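Local atomic coordinates of plasmid stabilization system (Mesorhizobium opportunistum, PDB entry 5CEG), a protein that probably acts as the ParE-type toxin of a type II toxin-antitoxin pair, a member of the RelE family held in check by its partner antitoxin. Residues Arg18-Pro23 / Val98-Ile103; Pro62-Arg67 / Arg76-Ala81; Phe83-Glu88 / Val104-Gly109. One frame throughout, in Å; residues are numbered along the deposited sequence.

Contact 1 of 3, residues Arg18-Pro23 / Val98-Ile103; sequences RLVWSP and VEWVEI
The indole of W21 carries I103 on one face: in the conformer described here, the CD1 methyl sits 3.5 Å from the centroid of the six-membered ring, only 12° off the ring normal, a CH-pi contact. With W21 CG turned anti to its own carbonyl carbon (chi1 -54°), the two side chains run side by side in the same direction, which sets the ring face against the isoleucine; CG2 of I103 reaches W21 CE3 at 3.7 Å. The W100 indole, likewise one of two conformers, is met obliquely by V20 CG2.

Between these two groups, which lie on opposite faces of the sheet, the strands run parallel, R18 paired with W100 through W21 with I103. Their backbones are joined by four hydrogen bonds: V101 N to R18 O, V20 N to V101 O at 2.9 Å (172° at the hydrogen), I103 N to V20 O and S22 N to I103 O. Past the R18 end one water takes over, accepting from R18 N and donating to E99 O at 2.6 Å. L19 shares the face of W21 and I103, its CD1 lying 3.8 Å from V101 CG1.

At the other end, S22 is the N-cap of helix 23-37, its OG bonded to A25 N and also to V104 O. E102 OE2 rests against S22 CB, whereas OE1 looks outside the two segments, to a basic side chain on the chain of another protein; that chain also bonds the W21 backbone. On the face of L19, W21 and V101 lies helix 41-60, with A59, A55 and L58 touching them in turn; strand 83-90 flanks strand 100-108 on the side away from 18-21.

Contact 2 of 3, residues Pro62-Arg67 / Arg76-Ala81; sequences PRMGVR and RMLVEA
A beta hairpin at the edge of this chain's sheet joins strands 66-67 and 76-80, and R76 reaches across from strand 76-80 to the residues that lead into strand 66-67. Its guanidinium is sandwiched: R67 CG lies 3.8 Å above the centre of one face, and R63 CB stands over the opposite face, nearer the rim. At the edge, G65 O accepts from NH1 at 2.9 Å, just 4° out of the guanidinium plane, although the angle at the hydrogen is a bent 141°. The chain of R76 is stretched from CG to NE, which brings NH1 to the G65 carbonyl.

R76 NH2 in turn stands over one face of the R67 guanidinium, 3.3 Å from R67 NH2, with the two planes 43° apart. Two donors meet here, so the pair is no hydrogen bond. Acidic partners probably offset the like charges: R67 forms salt bridges to D92 and D94, and D94 also makes a long, weak ion pair with R76. R63 instead gives its NE to T93 O and its NH2 to G96 O.

The backbone pairing is short. M77 N donates to V66 O at 2.9 Å; the return bond, V66 N to M77 O, is weak. Nearer the core, M64 CG packs on L78 CD2 at 3.9 Å, covered by R54 and L58 of helix 41-60, while R63 O accepts from Q57 of the second subunit. V66 with M77 and R67 with R76 are successive hydrogen-bonded and non-hydrogen-bonded pairs, the pattern of antiparallel pairing, here in a hairpin whose strands follow each other in the chain.

Contact 3 of 3, residues Phe83-Glu88 / Val104-Gly109; sequences FVLLYE and VRVVDG. With NA (sodium ion), chain J.
F83 turns its CG anti to the carbonyl carbon (chi1 -49°), and D108 sends its own CG anti to the backbone N (chi1 -177°); the ring atoms CD1 and CE1 thereby come against the aspartate, which approaches the ring obliquely, with F83 CD1 4.0 Å from D108 CB. Ring and carboxylate planes stand 64° apart. The carboxylate finds its polar partner elsewhere: D108 OD1 caps R110 N at the start of helix 109-112.

On the same face, L85 CD2 and V106 CG2 meet at 3.6 Å, the two side chains lying alongside and pointing the same way, and V106 CG1 reaches back to F83 CB. Helices 23-37 and 41-60 cover this face through I32, L29 and L51, and Y47 meets the F83 ring edge to face. On the other face of the sheet, L86 CD1 touches V107 CG2 at 4.1 Å, where the chain of another protein packs on both residues. R105, on this second face, bonds D28 through NE, and its NH1 meets an acidic side chain of that other protein.

V84 and V107 exchange two backbone bonds, V84 N to V107 O at 2.8 Å and V107 N to V84 O at 2.9 Å. Farther along, L86 N donates to R105 O at 3.0 Å, but L86 O takes two donors, V104 N at 2.7 Å and, more weakly, R105 N. Just past D108, G109 O binds the sodium ion at 2.5 Å, together with two waters and the carbonyls of L113, L116 and F117. Two residues, V104 and R105, stand opposite the single L86, a classic beta bulge in this antiparallel hairpin.

Overall arrangement
From the N terminus, strand 18-21 opens contact 1, which closes only when the chain returns as strand 100-108, after helices 23-37 and 41-60 and the rest of the sheet. Contact 2 lies wholly within that long loop: 62-67 follows the second helix and returns, after an eight-residue loop, as 76-81. Strand 83-90 comes next and starts contact 3, so contacts 2 and 3 stand in series. Contacts 1 and 3 cross, their segments alternating along the chain, and share strand 100-108, which lies between 18-21 and 83-90. These two contacts join three strands; contact 2 adds 66-67 to 76-80, and the L78 to L85 backbone bond connects the two groups.

Contact 1 of 3, residues Arg18-Pro23 / Val98-Ile103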
# COMPACT_ATOMS: atom_id res chain seq x y z
N ARG B 18 -24.04 32.79 9.26
CA ARG B 18 -22.96 32.97 10.23
C ARG B 18 -22.02 31.77 10.16
O ARG B 18 -22.47 30.63 10.15
CB ARG B 18 -23.49 33.13 11.66
CG ARG B 18 -22.39 33.35 12.70
CD ARG B 18 -22.79 34.38 13.74
NE ARG B 18 -21.95 34.42 14.93
CZ ARG B 18 -21.01 35.33 15.18
NH1 ARG B 18 -20.76 36.29 14.30
NH2 ARG B 18 -20.32 35.29 16.30
N LEU B 19 -20.72 32.04 10.12
CA LEU B 19 -19.76 30.94 10.10
C LEU B 19 -18.81 31.08 11.27
O LEU B 19 -18.17 32.12 11.47
CB LEU B 19 -18.99 30.90 8.77
CG LEU B 19 -18.21 29.60 8.53
CD1 LEU B 19 -18.29 29.17 7.07
CD2 LEU B 19 -16.77 29.76 8.94
N VAL B 20 -18.72 30.02 12.07
CA VAL B 20 -17.86 30.01 13.23
C VAL B 20 -16.98 28.77 13.18
O VAL B 20 -17.25 27.83 12.42
CB VAL B 20 -18.68 30.03 14.54
CG1 VAL B 20 -19.41 31.40 14.68
CG2 VAL B 20 -19.71 28.90 14.56
N TRP B 21 -15.91 28.80 13.97
CA TRP B 21 -14.90 27.74 13.99
C TRP B 21 -14.73 27.26 15.42
O TRP B 21 -14.66 28.07 16.33
CB TRP B 21 -13.55 28.24 13.45
CG TRP B 21 -13.56 28.89 12.09
CD1 TRP B 21 -14.14 30.08 11.75
CD2 TRP B 21 -12.91 28.41 10.90
NE1 TRP B 21 -13.92 30.37 10.43
CE2 TRP B 21 -13.17 29.36 9.88
CE3 TRP B 21 -12.15 27.28 10.59
CZ2 TRP B 21 -12.69 29.20 8.58
CZ3 TRP B 21 -11.69 27.12 9.30
CH2 TRP B 21 -11.95 28.08 8.31
N SER B 22 -14.67 25.95 15.63
CA SER B 22 -14.39 25.46 16.97
C SER B 22 -13.02 25.94 17.43
O SER B 22 -12.13 26.19 16.61
CB SER B 22 -14.47 23.93 17.02
OG SER B 22 -13.25 23.37 16.52
N PRO B 23 -12.82 26.07 18.75
CA PRO B 23 -11.47 26.39 19.23
C PRO B 23 -10.40 25.45 18.66
O PRO B 23 -9.31 25.91 18.31
CB PRO B 23 -11.61 26.23 20.74
CG PRO B 23 -13.02 26.65 21.00
CD PRO B 23 -13.81 26.10 19.83
N VAL B 98 -30.53 28.10 7.27
CA VAL B 98 -29.42 27.68 8.12
C VAL B 98 -29.00 28.86 8.99
O VAL B 98 -28.83 29.98 8.49
CB VAL B 98 -28.22 27.19 7.27
CG1 VAL B 98 -26.99 26.92 8.15
CG2 VAL B 98 -28.61 25.96 6.46
N GLU B 99 -28.86 28.64 10.30
CA GLU B 99 -28.51 29.76 11.18
C GLU B 99 -26.99 29.89 11.33
O GLU B 99 -26.45 31.00 11.33
CB GLU B 99 -29.17 29.61 12.56
CG GLU B 99 -28.70 30.66 13.54
CD GLU B 99 -29.79 31.25 14.41
OE1 GLU B 99 -30.97 31.02 14.13
OE2 GLU B 99 -29.44 31.95 15.39
N TRP B 100 -26.28 28.76 11.43
CA TRP B 100 -24.84 28.87 11.23
C TRP B 100 -24.20 27.61 10.72
O TRP B 100 -24.80 26.55 10.60
CB TRP B 100 -24.10 29.28 12.50
CG TRP B 100 -24.16 28.25 13.54
CD1 TRP B 100 -23.22 27.30 13.84
CD2 TRP B 100 -25.23 28.06 14.44
NE1 TRP B 100 -23.66 26.52 14.88
CE2 TRP B 100 -24.90 26.97 15.27
CE3 TRP B 100 -26.45 28.70 14.63
CZ2 TRP B 100 -25.74 26.53 16.26
CZ3 TRP B 100 -27.29 28.26 15.60
CH2 TRP B 100 -26.94 27.18 16.40
N VAL B 101 -22.98 27.83 10.26
CA VAL B 101 -22.08 26.75 9.87
C VAL B 101 -20.99 26.73 10.92
O VAL B 101 -20.41 27.77 11.21
CB VAL B 101 -21.48 26.98 8.47
CG1 VAL B 101 -20.24 26.11 8.26
CG2 VAL B 101 -22.54 26.70 7.41
N GLU B 102 -20.74 25.57 11.53
CA GLU B 102 -19.58 25.44 12.41
C GLU B 102 -18.52 24.55 11.77
O GLU B 102 -18.78 23.38 11.51
CB GLU B 102 -19.94 24.85 13.79
CG GLU B 102 -18.67 24.66 14.65
CD GLU B 102 -18.88 23.98 16.00
OE1 GLU B 102 -20.03 23.75 16.40
OE2 GLU B 102 -17.85 23.71 16.67
N ILE B 103 -17.34 25.10 11.52
CA ILE B 103 -16.22 24.28 11.07
C ILE B 103 -15.58 23.67 12.32
O ILE B 103 -15.07 24.36 13.20
CB ILE B 103 -15.21 25.09 10.24
CG1 ILE B 103 -15.91 25.62 8.99
CG2 ILE B 103 -14.01 24.22 9.86
CD1 ILE B 103 -15.03 26.42 8.04
O HOH W 1 -26.92 32.92 9.71

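Contact 2 of 3, residues Pro62-Arg67 / Arg76-Ala81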
# COMPACT_ATOMS: atom_id res chain seq x y z
N PRO B 62 -24.12 26.83 2.46
CA PRO B 62 -23.78 26.02 3.64
C PRO B 62 -23.88 24.51 3.46
O PRO B 62 -23.32 23.77 4.27
CB PRO B 62 -24.80 26.50 4.70
CG PRO B 62 -25.87 27.21 3.94
CD PRO B 62 -25.20 27.80 2.74
N ARG B 63 -24.56 24.06 2.41
CA ARG B 63 -24.68 22.63 2.19
C ARG B 63 -23.79 22.12 1.06
O ARG B 63 -24.06 21.07 0.47
CB ARG B 63 -26.15 22.28 1.92
CG ARG B 63 -27.06 22.65 3.10
CD ARG B 63 -28.50 22.19 2.88
NE ARG B 63 -29.35 22.42 4.05
CZ ARG B 63 -30.11 23.50 4.23
NH1 ARG B 63 -30.13 24.48 3.33
NH2 ARG B 63 -30.85 23.60 5.33
N MET B 64 -22.71 22.82 0.75
CA MET B 64 -21.86 22.35 -0.35
C MET B 64 -21.00 21.13 0.05
O MET B 64 -20.56 20.38 -0.82
CB MET B 64 -21.00 23.50 -0.91
CG MET B 64 -20.03 24.17 0.02
SD MET B 64 -19.38 25.67 -0.77
CE MET B 64 -18.52 24.97 -2.18
N GLY B 65 -20.79 20.90 1.34
CA GLY B 65 -20.04 19.74 1.78
C GLY B 65 -20.87 18.45 1.74
O GLY B 65 -22.07 18.46 2.02
N VAL B 66 -20.22 17.35 1.38
CA VAL B 66 -20.90 16.06 1.32
C VAL B 66 -21.15 15.51 2.72
O VAL B 66 -20.26 15.55 3.57
CB VAL B 66 -20.06 15.04 0.51
CG1 VAL B 66 -20.59 13.64 0.69
CG2 VAL B 66 -20.04 15.44 -0.97
N ARG B 67 -22.35 14.99 2.96
CA ARG B 67 -22.65 14.41 4.26
C ARG B 67 -21.79 13.19 4.53
O ARG B 67 -21.58 12.35 3.65
CB ARG B 67 -24.13 14.01 4.35
CG ARG B 67 -25.09 15.17 4.53
CD ARG B 67 -26.43 14.63 5.03
NE ARG B 67 -27.42 15.66 5.33
CZ ARG B 67 -27.47 16.36 6.46
NH1 ARG B 67 -26.55 16.16 7.40
NH2 ARG B 67 -28.42 17.27 6.65
N ARG B 76 -20.25 16.89 7.79
CA ARG B 76 -20.09 17.14 6.37
C ARG B 76 -18.61 17.35 6.10
O ARG B 76 -17.87 17.83 6.96
CB ARG B 76 -20.88 18.37 5.92
CG ARG B 76 -22.39 18.17 5.90
CD ARG B 76 -23.08 19.50 5.59
NE ARG B 76 -24.54 19.37 5.55
CZ ARG B 76 -25.23 19.03 4.46
NH1 ARG B 76 -24.61 18.80 3.30
NH2 ARG B 76 -26.55 18.95 4.52
N MET B 77 -18.18 17.01 4.89
CA MET B 77 -16.77 17.15 4.54
C MET B 77 -16.64 18.01 3.30
O MET B 77 -17.35 17.79 2.31
CB MET B 77 -16.16 15.76 4.32
CG MET B 77 -14.81 15.76 3.70
SD MET B 77 -14.21 14.07 3.47
CE MET B 77 -14.25 13.45 5.14
N LEU B 78 -15.77 19.01 3.36
CA LEU B 78 -15.47 19.83 2.20
C LEU B 78 -13.96 19.79 1.99
O LEU B 78 -13.20 20.06 2.91
CB LEU B 78 -15.99 21.27 2.41
CG LEU B 78 -15.99 22.23 1.22
CD1 LEU B 78 -16.82 21.70 0.06
CD2 LEU B 78 -16.50 23.59 1.67
N VAL B 79 -13.52 19.42 0.79
CA VAL B 79 -12.10 19.26 0.53
C VAL B 79 -11.47 20.55 0.00
O VAL B 79 -12.06 21.25 -0.84
CB VAL B 79 -11.84 18.09 -0.46
CG1 VAL B 79 -10.35 17.98 -0.82
CG2 VAL B 79 -12.32 16.78 0.13
N GLU B 80 -10.31 20.89 0.55
CA GLU B 80 -9.44 21.94 0.04
C GLU B 80 -8.03 21.39 0.09
O GLU B 80 -7.31 21.58 1.08
CB GLU B 80 -9.59 23.23 0.86
CG GLU B 80 -8.68 24.38 0.41
CD GLU B 80 -8.91 24.76 -1.04
OE1 GLU B 80 -10.09 24.86 -1.44
OE2 GLU B 80 -7.92 24.94 -1.76
N ALA B 81 -7.64 20.67 -0.96
CA ALA B 81 -6.44 19.85 -0.93
C ALA B 81 -5.21 20.61 -0.46
O ALA B 81 -4.98 21.75 -0.90
CB ALA B 81 -6.19 19.25 -2.31

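Contact 3 of 3, residues Phe83-Glu88 / Val104-Gly109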
# COMPACT_ATOMS: atom_id res chain seq x y z
N PHE B 83 -6.16 19.51 2.54
CA PHE B 83 -6.95 19.55 3.77
C PHE B 83 -8.38 19.09 3.56
O PHE B 83 -8.94 19.18 2.47
CB PHE B 83 -6.95 20.97 4.36
CG PHE B 83 -5.58 21.57 4.45
CD1 PHE B 83 -4.69 21.13 5.41
CD2 PHE B 83 -5.19 22.55 3.55
CE1 PHE B 83 -3.42 21.67 5.48
CE2 PHE B 83 -3.93 23.09 3.62
CZ PHE B 83 -3.04 22.65 4.57
N VAL B 84 -8.96 18.59 4.64
CA VAL B 84 -10.36 18.24 4.68
C VAL B 84 -11.01 19.10 5.75
O VAL B 84 -10.58 19.07 6.91
CB VAL B 84 -10.53 16.74 4.99
CG1 VAL B 84 -11.95 16.41 5.28
CG2 VAL B 84 -9.97 15.88 3.84
N LEU B 85 -12.01 19.89 5.38
CA LEU B 85 -12.76 20.65 6.37
C LEU B 85 -13.91 19.79 6.86
O LEU B 85 -14.72 19.33 6.06
CB LEU B 85 -13.31 21.95 5.78
CG LEU B 85 -12.38 23.05 5.26
CD1 LEU B 85 -13.22 24.19 4.69
CD2 LEU B 85 -11.48 23.59 6.34
N LEU B 86 -14.00 19.58 8.17
CA LEU B 86 -15.15 18.88 8.75
C LEU B 86 -16.06 19.92 9.39
O LEU B 86 -15.60 20.72 10.19
CB LEU B 86 -14.72 17.86 9.81
CG LEU B 86 -13.73 16.77 9.38
CD1 LEU B 86 -13.39 15.89 10.58
CD2 LEU B 86 -14.35 15.96 8.24
N TYR B 87 -17.33 19.91 9.03
CA TYR B 87 -18.24 20.94 9.55
C TYR B 87 -19.66 20.41 9.67
O TYR B 87 -19.98 19.33 9.18
CB TYR B 87 -18.21 22.18 8.65
CG TYR B 87 -19.06 22.09 7.39
CD1 TYR B 87 -18.53 21.58 6.20
CD2 TYR B 87 -20.36 22.56 7.38
CE1 TYR B 87 -19.31 21.52 5.04
CE2 TYR B 87 -21.14 22.51 6.24
CZ TYR B 87 -20.62 21.98 5.08
OH TYR B 87 -21.42 21.94 3.94
N GLU B 88 -20.52 21.20 10.30
CA GLU B 88 -21.95 20.91 10.29
C GLU B 88 -22.73 22.20 10.08
O GLU B 88 -22.21 23.28 10.34
CB GLU B 88 -22.40 20.24 11.59
CG GLU B 88 -22.08 21.07 12.83
CD GLU B 88 -22.61 20.50 14.12
OE1 GLU B 88 -23.10 19.35 14.14
OE2 GLU B 88 -22.52 21.21 15.15
N VAL B 104 -15.67 22.34 12.40
CA VAL B 104 -15.27 21.63 13.61
C VAL B 104 -13.77 21.28 13.65
O VAL B 104 -13.12 21.40 14.69
CB VAL B 104 -16.14 20.37 13.78
CG1 VAL B 104 -15.72 19.57 15.02
CG2 VAL B 104 -17.61 20.78 13.89
N ARG B 105 -13.21 20.85 12.51
CA ARG B 105 -11.76 20.60 12.37
C ARG B 105 -11.28 20.96 10.98
O ARG B 105 -12.07 20.92 10.02
CB ARG B 105 -11.37 19.13 12.61
CG ARG B 105 -11.70 18.57 13.97
CD ARG B 105 -10.93 19.26 15.09
NE ARG B 105 -9.47 19.19 15.02
CZ ARG B 105 -8.71 18.39 15.77
NH1 ARG B 105 -9.28 17.53 16.62
NH2 ARG B 105 -7.39 18.45 15.68
N VAL B 106 -10.00 21.27 10.87
CA VAL B 106 -9.30 21.31 9.59
C VAL B 106 -8.22 20.22 9.62
O VAL B 106 -7.26 20.31 10.38
CB VAL B 106 -8.66 22.68 9.32
CG1 VAL B 106 -8.04 22.71 7.92
CG2 VAL B 106 -9.70 23.81 9.47
N VAL B 107 -8.41 19.17 8.81
CA VAL B 107 -7.55 17.99 8.90
C VAL B 107 -6.60 17.91 7.71
O VAL B 107 -7.04 18.04 6.58
CB VAL B 107 -8.38 16.71 8.95
CG1 VAL B 107 -7.48 15.49 9.10
CG2 VAL B 107 -9.39 16.78 10.12
N ASP B 108 -5.31 17.72 7.96
CA ASP B 108 -4.34 17.53 6.87
C ASP B 108 -4.29 16.05 6.52
O ASP B 108 -3.80 15.25 7.32
CB ASP B 108 -2.96 18.04 7.29
CG ASP B 108 -1.92 17.95 6.17
OD1 ASP B 108 -2.16 17.29 5.14
OD2 ASP B 108 -0.85 18.56 6.33
N GLY B 109 -4.77 15.69 5.33
CA GLY B 109 -4.81 14.30 4.94
C GLY B 109 -3.43 13.65 4.85
O GLY B 109 -3.29 12.44 5.01
NA NA J . -2.50 10.48 3.64
O HOH W 2 -1.80 8.26 2.73
O HOH W 3 -0.22 10.38 4.39